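PDB 5D2E: MlnE, which carries at its N-terminus a B-type ketoreductase that binds NADP and probably reduces beta-keto groups of growing chains on the macrolactin polyketide assembly line. Local coordinates for residues Gly25-Lys30 / Ser476-Leu481; Lys48-Phe53 / Ile229-Asn234; Tyr70-Arg75 / Thr221-Ala226; Gly135-Thr140 / Gln185-Ala190; Gly274-Thr279 / Ala297-Ile302. All coordinates share one frame; numbering follows the deposited sequence.

Contact 1. Residues Gly25-Lys30 / Ser476-Leu481; sequences GLELIK and SAQAGL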
# COMPACT_ATOMS: atom_id res chain seq x y z
N GLY A 25 -26.50 -15.41 -12.38
CA GLY A 25 -27.39 -15.27 -11.22
C GLY A 25 -27.25 -16.42 -10.25
O GLY A 25 -27.26 -16.25 -9.01
N LEU A 26 -27.13 -17.61 -10.80
CA LEU A 26 -26.91 -18.77 -9.98
C LEU A 26 -25.54 -18.69 -9.28
O LEU A 26 -25.48 -18.92 -8.09
CB LEU A 26 -27.01 -20.05 -10.82
CG LEU A 26 -26.78 -21.38 -10.09
CD1 LEU A 26 -27.80 -21.54 -8.97
CD2 LEU A 26 -26.84 -22.54 -11.10
N GLU A 27 -24.47 -18.38 -10.04
CA GLU A 27 -23.14 -18.24 -9.43
C GLU A 27 -23.21 -17.23 -8.25
O GLU A 27 -22.72 -17.52 -7.13
CB GLU A 27 -22.08 -17.85 -10.47
CG GLU A 27 -20.68 -17.50 -9.87
CD GLU A 27 -19.57 -17.27 -10.92
OE1 GLU A 27 -18.99 -16.17 -10.97
OE2 GLU A 27 -19.25 -18.18 -11.72
N LEU A 28 -23.91 -16.12 -8.45
CA LEU A 28 -24.03 -15.10 -7.37
C LEU A 28 -24.75 -15.65 -6.15
O LEU A 28 -24.31 -15.48 -4.99
CB LEU A 28 -24.72 -13.85 -7.88
CG LEU A 28 -24.69 -12.54 -7.07
CD1 LEU A 28 -23.35 -12.35 -6.34
CD2 LEU A 28 -24.96 -11.40 -8.05
N ILE A 29 -25.83 -16.40 -6.38
CA ILE A 29 -26.57 -16.97 -5.23
C ILE A 29 -25.71 -17.94 -4.41
O ILE A 29 -25.78 -17.99 -3.17
CB ILE A 29 -27.87 -17.69 -5.70
CG1 ILE A 29 -28.90 -16.65 -6.15
CG2 ILE A 29 -28.44 -18.58 -4.57
CD1 ILE A 29 -29.86 -17.14 -7.21
N LYS A 30 -24.90 -18.73 -5.12
CA LYS A 30 -24.02 -19.67 -4.49
C LYS A 30 -23.00 -18.96 -3.61
O LYS A 30 -22.53 -19.57 -2.65
CB LYS A 30 -23.29 -20.49 -5.52
CG LYS A 30 -24.21 -21.46 -6.26
CD LYS A 30 -23.44 -22.12 -7.38
CE LYS A 30 -24.08 -23.43 -7.79
NZ LYS A 30 -23.62 -23.80 -9.15
N SER A 476 -15.51 -15.50 -6.35
CA SER A 476 -15.94 -15.85 -7.69
C SER A 476 -16.07 -14.59 -8.52
O SER A 476 -16.29 -13.51 -7.96
CB SER A 476 -17.30 -16.59 -7.63
OG SER A 476 -18.39 -15.74 -7.30
N ALA A 477 -16.00 -14.74 -9.84
CA ALA A 477 -16.16 -13.64 -10.77
C ALA A 477 -17.38 -12.78 -10.49
O ALA A 477 -17.30 -11.55 -10.45
CB ALA A 477 -16.25 -14.17 -12.20
N GLN A 478 -18.54 -13.40 -10.33
CA GLN A 478 -19.76 -12.65 -10.07
C GLN A 478 -19.79 -11.95 -8.73
O GLN A 478 -20.29 -10.87 -8.62
CB GLN A 478 -21.00 -13.57 -10.21
CG GLN A 478 -21.28 -13.89 -11.69
CD GLN A 478 -21.58 -12.63 -12.48
OE1 GLN A 478 -22.45 -11.84 -12.10
NE2 GLN A 478 -20.84 -12.40 -13.54
N ALA A 479 -19.37 -12.64 -7.70
CA ALA A 479 -19.29 -12.06 -6.39
C ALA A 479 -18.38 -10.79 -6.39
O ALA A 479 -18.69 -9.82 -5.70
CB ALA A 479 -18.75 -13.09 -5.47
N GLY A 480 -17.28 -10.85 -7.13
CA GLY A 480 -16.26 -9.81 -7.19
C GLY A 480 -16.80 -8.64 -7.98
O GLY A 480 -16.68 -7.50 -7.58
N LEU A 481 -17.46 -8.92 -9.11
CA LEU A 481 -18.14 -7.87 -9.86
C LEU A 481 -19.16 -7.17 -9.06
O LEU A 481 -19.26 -5.94 -9.09
CB LEU A 481 -18.78 -8.37 -11.14
CG LEU A 481 -17.75 -8.78 -12.12
CD1 LEU A 481 -18.41 -9.60 -13.23
CD2 LEU A 481 -16.94 -7.62 -12.67
O HOH W 1 -20.15 -17.97 -6.52

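Contact 2. Residues Lys48-Phe53 / Ile229-Asn234; sequences KGSKKF and ISFEWN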
# COMPACT_ATOMS: atom_id res chain seq x y z
N LYS A 48 -0.71 10.24 26.85
CA LYS A 48 -0.58 10.35 28.30
C LYS A 48 0.87 10.28 28.80
O LYS A 48 1.12 10.41 30.00
CB LYS A 48 -1.37 9.18 28.91
CG LYS A 48 -2.33 9.56 30.04
CD LYS A 48 -2.04 8.80 31.35
CE LYS A 48 -1.29 9.69 32.35
NZ LYS A 48 -1.05 8.99 33.63
N GLY A 49 1.83 9.99 27.93
CA GLY A 49 3.18 9.67 28.40
C GLY A 49 3.28 8.28 29.04
O GLY A 49 2.33 7.46 28.98
N SER A 50 4.44 8.03 29.67
CA SER A 50 4.92 6.68 29.99
C SER A 50 6.30 6.76 30.73
O SER A 50 6.94 7.83 30.79
CB SER A 50 5.15 5.88 28.70
OG SER A 50 6.24 6.44 27.95
N LYS A 51 6.79 5.64 31.23
CA LYS A 51 8.23 5.56 31.57
C LYS A 51 9.08 5.89 30.31
O LYS A 51 8.60 5.77 29.17
CB LYS A 51 8.57 4.15 32.04
CG LYS A 51 7.66 3.61 33.17
CD LYS A 51 8.41 3.25 34.46
CE LYS A 51 8.06 1.84 34.96
NZ LYS A 51 8.41 0.82 33.91
N LYS A 52 10.33 6.24 30.52
CA LYS A 52 11.18 6.64 29.44
C LYS A 52 11.98 5.50 28.79
O LYS A 52 12.34 5.60 27.62
CB LYS A 52 12.11 7.69 29.93
CG LYS A 52 11.39 8.90 30.44
CD LYS A 52 12.34 9.76 31.26
CE LYS A 52 13.13 10.69 30.37
NZ LYS A 52 12.45 12.02 30.19
N PHE A 53 12.28 4.43 29.52
CA PHE A 53 13.27 3.46 29.02
C PHE A 53 12.62 2.26 28.35
O PHE A 53 11.51 1.87 28.68
CB PHE A 53 14.18 2.92 30.16
CG PHE A 53 15.02 3.96 30.88
CD1 PHE A 53 15.25 5.24 30.36
CD2 PHE A 53 15.58 3.63 32.09
CE1 PHE A 53 16.04 6.15 31.02
CE2 PHE A 53 16.33 4.56 32.78
CZ PHE A 53 16.58 5.80 32.25
N ILE A 229 8.57 7.72 21.17
CA ILE A 229 9.46 6.52 21.20
C ILE A 229 9.35 5.79 22.53
O ILE A 229 9.17 4.56 22.58
CB ILE A 229 10.91 6.92 20.85
CG1 ILE A 229 10.97 7.41 19.40
CG2 ILE A 229 11.86 5.81 21.06
CD1 ILE A 229 12.25 8.14 19.03
N SER A 230 9.47 6.54 23.63
CA SER A 230 9.33 5.89 24.93
C SER A 230 7.98 5.23 25.16
O SER A 230 7.88 4.21 25.85
CB SER A 230 9.63 6.91 26.05
OG SER A 230 11.02 7.33 26.01
N PHE A 231 6.92 5.86 24.66
CA PHE A 231 5.61 5.34 24.79
C PHE A 231 5.53 4.02 24.03
O PHE A 231 4.97 3.02 24.51
CB PHE A 231 4.60 6.37 24.25
CG PHE A 231 3.16 5.93 24.38
CD1 PHE A 231 2.45 6.16 25.58
CD2 PHE A 231 2.49 5.34 23.30
CE1 PHE A 231 1.11 5.78 25.69
CE2 PHE A 231 1.16 4.92 23.43
CZ PHE A 231 0.48 5.14 24.63
N GLU A 232 6.08 4.00 22.82
CA GLU A 232 6.09 2.76 22.01
C GLU A 232 6.85 1.66 22.75
O GLU A 232 6.43 0.47 22.81
CB GLU A 232 6.71 3.03 20.62
CG GLU A 232 5.78 3.79 19.69
CD GLU A 232 4.75 2.88 19.04
OE1 GLU A 232 4.95 1.65 19.13
OE2 GLU A 232 3.79 3.39 18.44
N TRP A 233 8.01 2.03 23.31
CA TRP A 233 8.82 1.01 24.03
C TRP A 233 8.09 0.37 25.18
O TRP A 233 8.39 -0.77 25.57
CB TRP A 233 10.07 1.62 24.60
CG TRP A 233 11.11 1.90 23.61
CD1 TRP A 233 11.30 1.28 22.40
CD2 TRP A 233 12.17 2.83 23.75
NE1 TRP A 233 12.43 1.79 21.77
CE2 TRP A 233 12.97 2.74 22.58
CE3 TRP A 233 12.51 3.76 24.73
CZ2 TRP A 233 14.11 3.52 22.40
CZ3 TRP A 233 13.61 4.54 24.54
CH2 TRP A 233 14.41 4.42 23.38
N ASN A 234 7.14 1.10 25.74
CA ASN A 234 6.41 0.65 26.90
C ASN A 234 4.94 0.21 26.66
O ASN A 234 4.26 0.01 27.63
CB ASN A 234 6.51 1.76 27.96
CG ASN A 234 7.88 1.82 28.60
OD1 ASN A 234 8.23 0.92 29.36
ND2 ASN A 234 8.68 2.82 28.25

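Contact 3. Residues Tyr70-Arg75 / Thr221-Ala226; sequences YTVMKR and TKQHIA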
# COMPACT_ATOMS: atom_id res chain seq x y z
N TYR A 70 19.95 13.63 18.40
CA TYR A 70 20.97 13.03 19.27
C TYR A 70 20.84 13.51 20.73
O TYR A 70 20.67 12.70 21.69
CB TYR A 70 22.38 13.25 18.71
CG TYR A 70 23.42 12.67 19.64
CD1 TYR A 70 23.68 11.30 19.66
CD2 TYR A 70 24.12 13.49 20.51
CE1 TYR A 70 24.63 10.74 20.52
CE2 TYR A 70 25.06 12.96 21.39
CZ TYR A 70 25.30 11.59 21.37
OH TYR A 70 26.22 11.08 22.23
N THR A 71 20.88 14.83 20.92
CA THR A 71 20.80 15.42 22.31
C THR A 71 19.58 15.06 23.05
O THR A 71 19.63 14.69 24.23
CB THR A 71 20.79 16.95 22.21
OG1 THR A 71 21.98 17.31 21.53
CG2 THR A 71 20.77 17.57 23.62
N VAL A 72 18.42 15.13 22.36
CA VAL A 72 17.21 14.88 23.08
C VAL A 72 17.17 13.44 23.50
O VAL A 72 16.60 13.10 24.53
CB VAL A 72 15.91 15.28 22.29
CG1 VAL A 72 15.62 14.28 21.16
CG2 VAL A 72 14.73 15.26 23.22
N MET A 73 17.70 12.55 22.66
CA MET A 73 17.62 11.14 23.00
C MET A 73 18.65 10.83 24.09
O MET A 73 18.38 10.04 24.99
CB MET A 73 17.88 10.24 21.78
CG MET A 73 16.77 10.18 20.73
SD MET A 73 15.22 9.72 21.43
CE MET A 73 15.47 8.07 22.00
N LYS A 74 19.84 11.43 24.02
CA LYS A 74 20.80 11.26 25.19
C LYS A 74 20.18 11.71 26.54
O LYS A 74 20.23 10.97 27.58
CB LYS A 74 22.08 12.07 24.95
CG LYS A 74 22.88 11.61 23.77
CD LYS A 74 23.34 10.13 23.90
CE LYS A 74 24.36 9.93 25.04
NZ LYS A 74 24.69 8.50 25.15
N ARG A 75 19.50 12.86 26.49
CA ARG A 75 18.79 13.34 27.69
C ARG A 75 17.70 12.41 28.12
O ARG A 75 17.56 12.06 29.29
CB ARG A 75 18.28 14.74 27.52
CG ARG A 75 17.71 15.27 28.83
CD ARG A 75 17.44 16.78 28.83
NE ARG A 75 18.18 17.48 27.76
CZ ARG A 75 17.64 17.92 26.63
NH1 ARG A 75 16.33 17.75 26.41
NH2 ARG A 75 18.39 18.54 25.72
N THR A 221 7.68 18.60 18.45
CA THR A 221 9.02 18.97 18.86
C THR A 221 9.85 17.72 19.00
O THR A 221 9.31 16.61 19.07
CB THR A 221 8.97 19.67 20.23
OG1 THR A 221 8.46 18.77 21.23
CG2 THR A 221 8.01 20.90 20.14
N LYS A 222 11.16 17.92 19.13
CA LYS A 222 12.10 16.79 19.35
C LYS A 222 11.75 16.06 20.58
O LYS A 222 11.73 14.82 20.58
CB LYS A 222 13.55 17.25 19.37
CG LYS A 222 14.01 17.75 18.00
CD LYS A 222 15.27 18.56 18.19
CE LYS A 222 15.86 19.03 16.88
NZ LYS A 222 17.32 19.34 17.08
N GLN A 223 11.40 16.78 21.64
CA GLN A 223 10.99 16.11 22.83
C GLN A 223 9.72 15.30 22.67
O GLN A 223 9.62 14.24 23.28
CB GLN A 223 10.85 17.09 24.02
CG GLN A 223 10.50 16.42 25.32
CD GLN A 223 11.61 15.48 25.84
OE1 GLN A 223 12.84 15.80 25.76
NE2 GLN A 223 11.21 14.29 26.34
N HIS A 224 8.72 15.81 21.95
CA HIS A 224 7.48 15.02 21.76
C HIS A 224 7.80 13.71 20.98
O HIS A 224 7.24 12.66 21.24
CB HIS A 224 6.41 15.79 20.96
CG HIS A 224 5.62 16.80 21.75
ND1 HIS A 224 5.53 18.13 21.37
CD2 HIS A 224 4.84 16.66 22.85
CE1 HIS A 224 4.77 18.78 22.24
NE2 HIS A 224 4.32 17.91 23.13
N ILE A 225 8.75 13.78 20.07
CA ILE A 225 9.17 12.57 19.36
C ILE A 225 9.78 11.55 20.34
O ILE A 225 9.42 10.37 20.35
CB ILE A 225 10.12 12.89 18.23
CG1 ILE A 225 9.44 13.79 17.21
CG2 ILE A 225 10.54 11.57 17.57
CD1 ILE A 225 10.29 14.25 16.06
N ALA A 226 10.68 12.02 21.20
CA ALA A 226 11.26 11.17 22.17
C ALA A 226 10.23 10.57 22.99
O ALA A 226 10.34 9.38 23.40
CB ALA A 226 12.24 11.91 23.04
O HOH W 2 15.07 14.60 26.44

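Contact 4. Residues Gly135-Thr140 / Gln185-Ala190; sequences GLFKNT and QPIYNA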
# COMPACT_ATOMS: atom_id res chain seq x y z
N GLY A 135 10.20 14.90 4.90
CA GLY A 135 10.10 15.60 3.61
C GLY A 135 8.70 15.36 3.04
O GLY A 135 8.11 14.29 3.28
N LEU A 136 8.17 16.35 2.33
CA LEU A 136 6.83 16.31 1.76
C LEU A 136 6.77 15.35 0.58
O LEU A 136 7.66 15.27 -0.25
CB LEU A 136 6.40 17.70 1.24
CG LEU A 136 6.34 18.86 2.26
CD1 LEU A 136 5.88 20.18 1.63
CD2 LEU A 136 5.37 18.49 3.34
N PHE A 137 5.64 14.69 0.45
CA PHE A 137 5.38 13.94 -0.76
C PHE A 137 5.07 14.90 -1.87
O PHE A 137 4.34 15.87 -1.68
CB PHE A 137 4.20 12.99 -0.52
CG PHE A 137 3.73 12.29 -1.78
CD1 PHE A 137 2.78 12.90 -2.60
CD2 PHE A 137 4.28 11.05 -2.17
CE1 PHE A 137 2.38 12.28 -3.80
CE2 PHE A 137 3.89 10.45 -3.33
CZ PHE A 137 2.96 11.06 -4.16
N LYS A 138 5.67 14.66 -3.03
CA LYS A 138 5.34 15.33 -4.25
C LYS A 138 5.29 14.30 -5.35
O LYS A 138 6.05 13.31 -5.32
CB LYS A 138 6.45 16.28 -4.66
CG LYS A 138 6.74 17.48 -3.77
CD LYS A 138 7.65 18.46 -4.54
CE LYS A 138 7.13 18.64 -5.99
NZ LYS A 138 7.55 19.84 -6.77
N ASN A 139 4.47 14.58 -6.36
CA ASN A 139 4.23 13.63 -7.45
C ASN A 139 5.29 13.83 -8.57
O ASN A 139 4.93 13.97 -9.77
CB ASN A 139 2.80 13.74 -7.95
CG ASN A 139 2.53 15.07 -8.67
OD1 ASN A 139 3.21 16.03 -8.42
ND2 ASN A 139 1.52 15.10 -9.51
N THR A 140 6.55 13.91 -8.18
CA THR A 140 7.66 13.96 -9.15
C THR A 140 8.56 12.73 -8.97
O THR A 140 8.67 12.16 -7.84
CB THR A 140 8.57 15.18 -8.97
OG1 THR A 140 9.16 15.11 -7.67
CG2 THR A 140 7.78 16.45 -9.06
N GLN A 185 1.19 11.38 3.14
CA GLN A 185 2.43 10.63 2.93
C GLN A 185 2.12 9.18 2.45
O GLN A 185 2.24 8.22 3.22
CB GLN A 185 3.22 10.60 4.21
CG GLN A 185 3.82 11.94 4.63
CD GLN A 185 5.04 12.38 3.83
OE1 GLN A 185 5.19 12.05 2.67
NE2 GLN A 185 5.88 13.18 4.47
N PRO A 186 1.70 9.05 1.19
CA PRO A 186 1.31 7.73 0.66
C PRO A 186 2.41 6.72 0.66
O PRO A 186 2.16 5.58 0.97
CB PRO A 186 0.84 8.01 -0.77
CG PRO A 186 0.81 9.47 -0.94
CD PRO A 186 1.48 10.14 0.23
N ILE A 187 3.62 7.17 0.38
CA ILE A 187 4.79 6.28 0.40
C ILE A 187 5.15 5.90 1.84
O ILE A 187 5.16 4.69 2.22
CB ILE A 187 5.96 6.89 -0.36
CG1 ILE A 187 5.64 6.91 -1.82
CG2 ILE A 187 7.25 6.13 -0.14
CD1 ILE A 187 6.67 7.58 -2.71
N TYR A 188 5.31 6.90 2.70
CA TYR A 188 5.76 6.54 4.02
C TYR A 188 4.71 5.74 4.79
O TYR A 188 5.06 4.84 5.55
CB TYR A 188 6.18 7.78 4.81
CG TYR A 188 7.32 8.55 4.27
CD1 TYR A 188 8.32 7.96 3.59
CD2 TYR A 188 7.45 9.92 4.55
CE1 TYR A 188 9.42 8.68 3.13
CE2 TYR A 188 8.53 10.63 4.11
CZ TYR A 188 9.54 10.03 3.42
OH TYR A 188 10.68 10.72 3.00
N ASN A 189 3.43 6.04 4.57
CA ASN A 189 2.33 5.33 5.24
C ASN A 189 2.26 3.82 4.79
O ASN A 189 1.98 2.93 5.57
CB ASN A 189 1.02 6.07 4.88
CG ASN A 189 -0.21 5.34 5.34
OD1 ASN A 189 -0.93 4.78 4.51
ND2 ASN A 189 -0.42 5.29 6.61
N ALA A 190 2.66 3.58 3.56
CA ALA A 190 2.63 2.20 2.99
C ALA A 190 3.65 1.25 3.61
O ALA A 190 3.51 0.02 3.56
CB ALA A 190 2.75 2.23 1.48

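Contact 5. Residues Gly274-Thr279 / Ala297-Ile302; sequences GVYLIT and AEVKLI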
# COMPACT_ATOMS: atom_id res chain seq x y z
N GLY A 274 -19.22 6.95 -22.95
CA GLY A 274 -18.12 7.19 -22.00
C GLY A 274 -16.81 6.54 -22.51
O GLY A 274 -16.87 5.52 -23.23
N VAL A 275 -15.67 7.16 -22.23
CA VAL A 275 -14.36 6.67 -22.60
C VAL A 275 -13.64 6.22 -21.33
O VAL A 275 -13.50 7.04 -20.40
CB VAL A 275 -13.56 7.77 -23.27
CG1 VAL A 275 -12.28 7.23 -23.80
CG2 VAL A 275 -14.37 8.44 -24.38
N TYR A 276 -13.25 4.93 -21.29
CA TYR A 276 -12.64 4.27 -20.12
C TYR A 276 -11.30 3.60 -20.40
O TYR A 276 -11.11 2.96 -21.42
CB TYR A 276 -13.62 3.31 -19.47
CG TYR A 276 -14.95 4.05 -19.20
CD1 TYR A 276 -15.12 4.84 -18.08
CD2 TYR A 276 -16.01 3.98 -20.12
CE1 TYR A 276 -16.30 5.51 -17.88
CE2 TYR A 276 -17.19 4.65 -19.92
CZ TYR A 276 -17.33 5.44 -18.81
OH TYR A 276 -18.51 6.14 -18.62
N LEU A 277 -10.34 3.82 -19.52
CA LEU A 277 -9.00 3.22 -19.62
C LEU A 277 -8.88 2.15 -18.58
O LEU A 277 -9.15 2.40 -17.43
CB LEU A 277 -7.94 4.25 -19.36
CG LEU A 277 -6.47 3.83 -19.17
CD1 LEU A 277 -6.00 3.10 -20.43
CD2 LEU A 277 -5.62 5.05 -18.92
N ILE A 278 -8.46 0.96 -18.99
CA ILE A 278 -8.16 -0.09 -18.07
C ILE A 278 -6.73 -0.46 -18.27
O ILE A 278 -6.34 -1.03 -19.32
CB ILE A 278 -9.03 -1.30 -18.31
CG1 ILE A 278 -10.50 -0.86 -18.34
CG2 ILE A 278 -8.86 -2.34 -17.24
CD1 ILE A 278 -11.49 -2.00 -18.50
N THR A 279 -5.93 -0.16 -17.26
CA THR A 279 -4.54 -0.58 -17.28
C THR A 279 -4.47 -2.04 -16.85
O THR A 279 -5.33 -2.53 -16.07
CB THR A 279 -3.65 0.27 -16.32
OG1 THR A 279 -3.98 -0.01 -14.97
CG2 THR A 279 -3.71 1.75 -16.67
N ALA A 297 -23.15 -0.50 -21.13
CA ALA A 297 -23.48 0.59 -22.00
C ALA A 297 -22.57 0.52 -23.17
O ALA A 297 -21.58 -0.20 -23.14
CB ALA A 297 -23.31 1.92 -21.27
N GLU A 298 -22.91 1.25 -24.22
CA GLU A 298 -22.06 1.35 -25.38
C GLU A 298 -20.96 2.32 -25.14
O GLU A 298 -21.11 3.55 -25.29
CB GLU A 298 -22.86 1.75 -26.63
CG GLU A 298 -23.82 0.66 -27.08
CD GLU A 298 -24.72 1.11 -28.25
OE1 GLU A 298 -24.52 2.24 -28.78
OE2 GLU A 298 -25.61 0.33 -28.62
N VAL A 299 -19.82 1.76 -24.73
CA VAL A 299 -18.68 2.58 -24.38
C VAL A 299 -17.54 2.46 -25.32
O VAL A 299 -17.55 1.63 -26.24
CB VAL A 299 -18.18 2.23 -22.97
CG1 VAL A 299 -19.29 2.48 -21.97
CG2 VAL A 299 -17.73 0.78 -22.84
N LYS A 300 -16.55 3.32 -25.10
CA LYS A 300 -15.24 3.21 -25.70
C LYS A 300 -14.21 2.76 -24.65
O LYS A 300 -14.08 3.41 -23.61
CB LYS A 300 -14.78 4.57 -26.21
CG LYS A 300 -15.93 5.29 -26.93
CD LYS A 300 -15.79 5.21 -28.42
CE LYS A 300 -16.39 6.49 -29.03
NZ LYS A 300 -17.84 6.46 -28.71
N LEU A 301 -13.52 1.64 -24.91
CA LEU A 301 -12.56 1.09 -23.95
C LEU A 301 -11.16 1.13 -24.49
O LEU A 301 -10.92 0.71 -25.64
CB LEU A 301 -12.93 -0.34 -23.68
CG LEU A 301 -14.24 -0.52 -22.95
CD1 LEU A 301 -14.70 -1.97 -22.85
CD2 LEU A 301 -14.16 0.08 -21.59
N ILE A 302 -10.19 1.58 -23.69
CA ILE A 302 -8.76 1.45 -24.07
C ILE A 302 -8.10 0.54 -23.07
O ILE A 302 -8.21 0.78 -21.87
CB ILE A 302 -8.08 2.78 -24.05
CG1 ILE A 302 -8.76 3.73 -25.03
CG2 ILE A 302 -6.58 2.63 -24.35
CD1 ILE A 302 -9.91 4.51 -24.44

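Contact 1. Residues Gly25-Lys30 / Ser476-Leu481
A surface helix-helix contact joins the N-terminal helix 22-30 to the first turn of helix 477-488, where Glu27 OE1 accepts a bond from a backbone N-H. The short axes pass 8.5 Å apart and cross at -80°, close to perpendicular. OE1 of Glu27 accepts the backbone N of Gln478 at 2.9 Å, and the N-H meets the oxygen almost in line with its C-O bond. Extended from CG onward, with CG anti to the backbone N (chi1 172°), the glutamate crosses the bent Gln478 side chain at about a right angle, OE1 coming 3.3 Å from Gln478 CG. A negative group at this helix N-terminus would be favoured by the helix dipole. Ser476 supplies the helix's own N-cap, its OG accepting Ala479 N at 3.3 Å, and a water joins that OG to the backbone O of the same Glu27. Next to the polar grip, Leu28 CD1 rests 4.1 Å from Ala479 CA. Beyond the pair, Leu28 leans on Ile11 of helix 6-16, Gln478 touches Leu20, and Leu481 turns to Phe289 and Tyr292 of helix 284-296, while Ala477 lies near the cofactor-binding Trp452.

Contact 2. Residues Lys48-Phe53 / Ile229-Asn234
The loop Lys48-Phe53, without regular structure, runs over the last turn of helix 222-233, bringing the CA atoms of Ser50 and Phe231 within 5.4 Å and those of Lys52 and Ser230 within 4.9 Å. Its carbonyl oxygens do most of the gripping. Ser230 OG donates to Lys52 O at 2.7 Å, with the donor tilted modestly out of the carbonyl plane, and the same hydroxyl also bonds Gln76 NE2. Asn234, the first residue beyond the helix, uses its amide twice: ND2 donates to Phe53 O across the contact at 3.0 Å, from well above the carbonyl plane, and back to Ser230 O at 2.9 Å. With CG beside its own backbone N (chi1 -74°), Asn234 thus ties the helix terminus to the loop. Two aromatic rings flank this polar seam. Gly49 O approaches the edge of Phe231 at CD1, 3.6 Å away, and Lys52 O lies at the edge of Trp233 near CE3, while a face of that indole is packed by Ile229 CG2. Ser50 OG donates to O of the next residue, Lys51, and its CB lies against the Phe231 side chain. Outward, Phe231 meets Phe47 and Tyr250, and Trp233 makes an edge-to-face pair with His127. The contact lies away from the NADP site: here the connection from strand 35-46 to strand 60-64 is bonded over the C-terminal end of helix 222-233 in the Rossmann-like structural subdomain of a polyketide-synthase ketoreductase.

Contact 3. Residues Tyr70-Arg75 / Thr221-Ala226
Val72 leads the packing of two helices of the Rossmann-like structural subdomain, helix 70-76 and the first turns of helix 222-233, with short axes 9.4 Å apart at a crossing angle of -48°. From a CB aimed at the partner helix, its two methyls part. CG1, lying between the backbone N and the carbonyl carbon (chi1 74°), reaches the start of the helix and touches both Lys222 CB and Lys222 O at 4.0 Å. CG2 goes the other way along the helix, against Gln223 CA and, more tightly, Gln223 OE1 at 3.2 Å, with Ala226 CB farther on at 4.2 Å. Met73 completes the apolar patch: the bend at chi2 (-54°) sets SD against that same Ala226 CB. Lys222 stretches past Val72 to bond Ser68 O through NZ. Thr221 caps the helix, its OG1 accepting His224 N. NE2 of Gln223 bonds Gln76 OE1 and Asp227 OD1. Arg75 holds the edge of its guanidinium toward this amide, but its NH1 remains 4.1 Å from Gln223 OE1. Both ends of the amide are held, since OE1 is bound by a water that donates to it at 2.6 Å and also to Val72 O.

Contact 4. Residues Gly135-Thr140 / Gln185-Ala190
Pro186, in the first turn of helix 186-201, points its CG at the centre of the Phe137 ring, 3.9 Å from the centroid and only 7° off the normal, a CH-pi contact. Pro186 CD sits over the same face near Phe137 CG, while Ile187 CD1 comes to the ring's edge at CE2, 4.0 Å away. A chi1 of 172°, placing CG beside the carbonyl carbon, turns the Phe137 ring onto the start of the helix. Beside this apolar pair, the bent Gln185 side chain folds back toward the loop: NE2 donates to Gly135 O at 2.8 Å in a nearly straight bond (175°) lying in the amide plane. The amide is pinned at both ends, because NE2 also bonds Glu178 O and OE1 accepts from Gln147 NE2, so its rotation is fixed in a buried place. Tyr188 passes Gly135 O with CE2 and bonds Ala134 O through its hydroxyl. Farther out, Phe137 meets the ring of Tyr434 and Ile187 touches Cys427, both on helix 419-437, and Asn139 O bonds Lys393 NZ. Here the Rossmann-like structural subdomain adjoins the NADP-binding catalytic one, a junction characteristic of polyketide-synthase ketoreductases.

Contact 5. Residues Gly274-Thr279 / Ala297-Ile302
Ile302 fills a hollow in strand 275-279, its CD1 set against Val275 CG1 at 3.7 Å and Tyr276 O at 3.6 Å, while CG2 meets Leu277 CD1 at 4.0 Å. At chi1 -60° CG1 lies beside the backbone N and CG2 opposite it, and chi2 89° turns CD1 back to Val275; the isoleucine sits in the dip between the Val275 and Leu277 side chains. The backbones carry it in parallel register, Val275 beside Lys300, Tyr276 beside Leu301 and Leu277 beside Ile302. Four nearly linear bonds, Lys300 N to Gly274 O, Tyr276 N to Lys300 O, Ile302 N to Tyr276 O and Ile278 N to Ile302 O, are backed by CA-H...O contacts such as Val275 CA to Lys300 O at 3.4 Å. The opposite face belongs to Tyr276 and Leu301. There Leu301 CD2 nestles against Tyr276 CB at 3.9 Å, and Val299 CG1 presses on Tyr276 CE2 at 3.6 Å, crossing the tyrosine at about a right angle, so the two aliphatic groups brace its root and its ring. The ring lies parallel to that of Phe402, and its hydroxyl bonds Lys271 N. Lys300 packs CB and CG beside Gly274 O before its chain bends away. These strands and the intervening helix 284-296 form the first beta-alpha-beta unit of the Rossmann fold that holds NADP. Strand 275-279 is flanked by strands 300-304 and 356-359; helix 337-351 packs on the face of Val275, Lys300 and Ile302 through Phe351, with Ile347 meeting Val275 alone, and Leu391 of helix 386-394 abuts Leu277.

Contacts 2, 3 and 4 belong to the Rossmann-like structural subdomain and contact 5 to the NADP-binding one, with contact 1 about 23 Å from contact 5 between centres. Contacts 2 and 3 share helix 222-233 and touch, Trp233 CH2 and Ile229 CD1 both lying 4.1 Å from Met73 (CE and SD). Contact 4 lies between the two ends of the molecule, its centre about 24 Å from that of contact 3 and 30 Å from that of contact 5. Along the chain contact 4 nests in the loop closed by contact 3, which nests in that of contact 2; contact 5 follows in series, and contact 1 encloses all of them, tying the N-terminal helices to the catalytic subdomain.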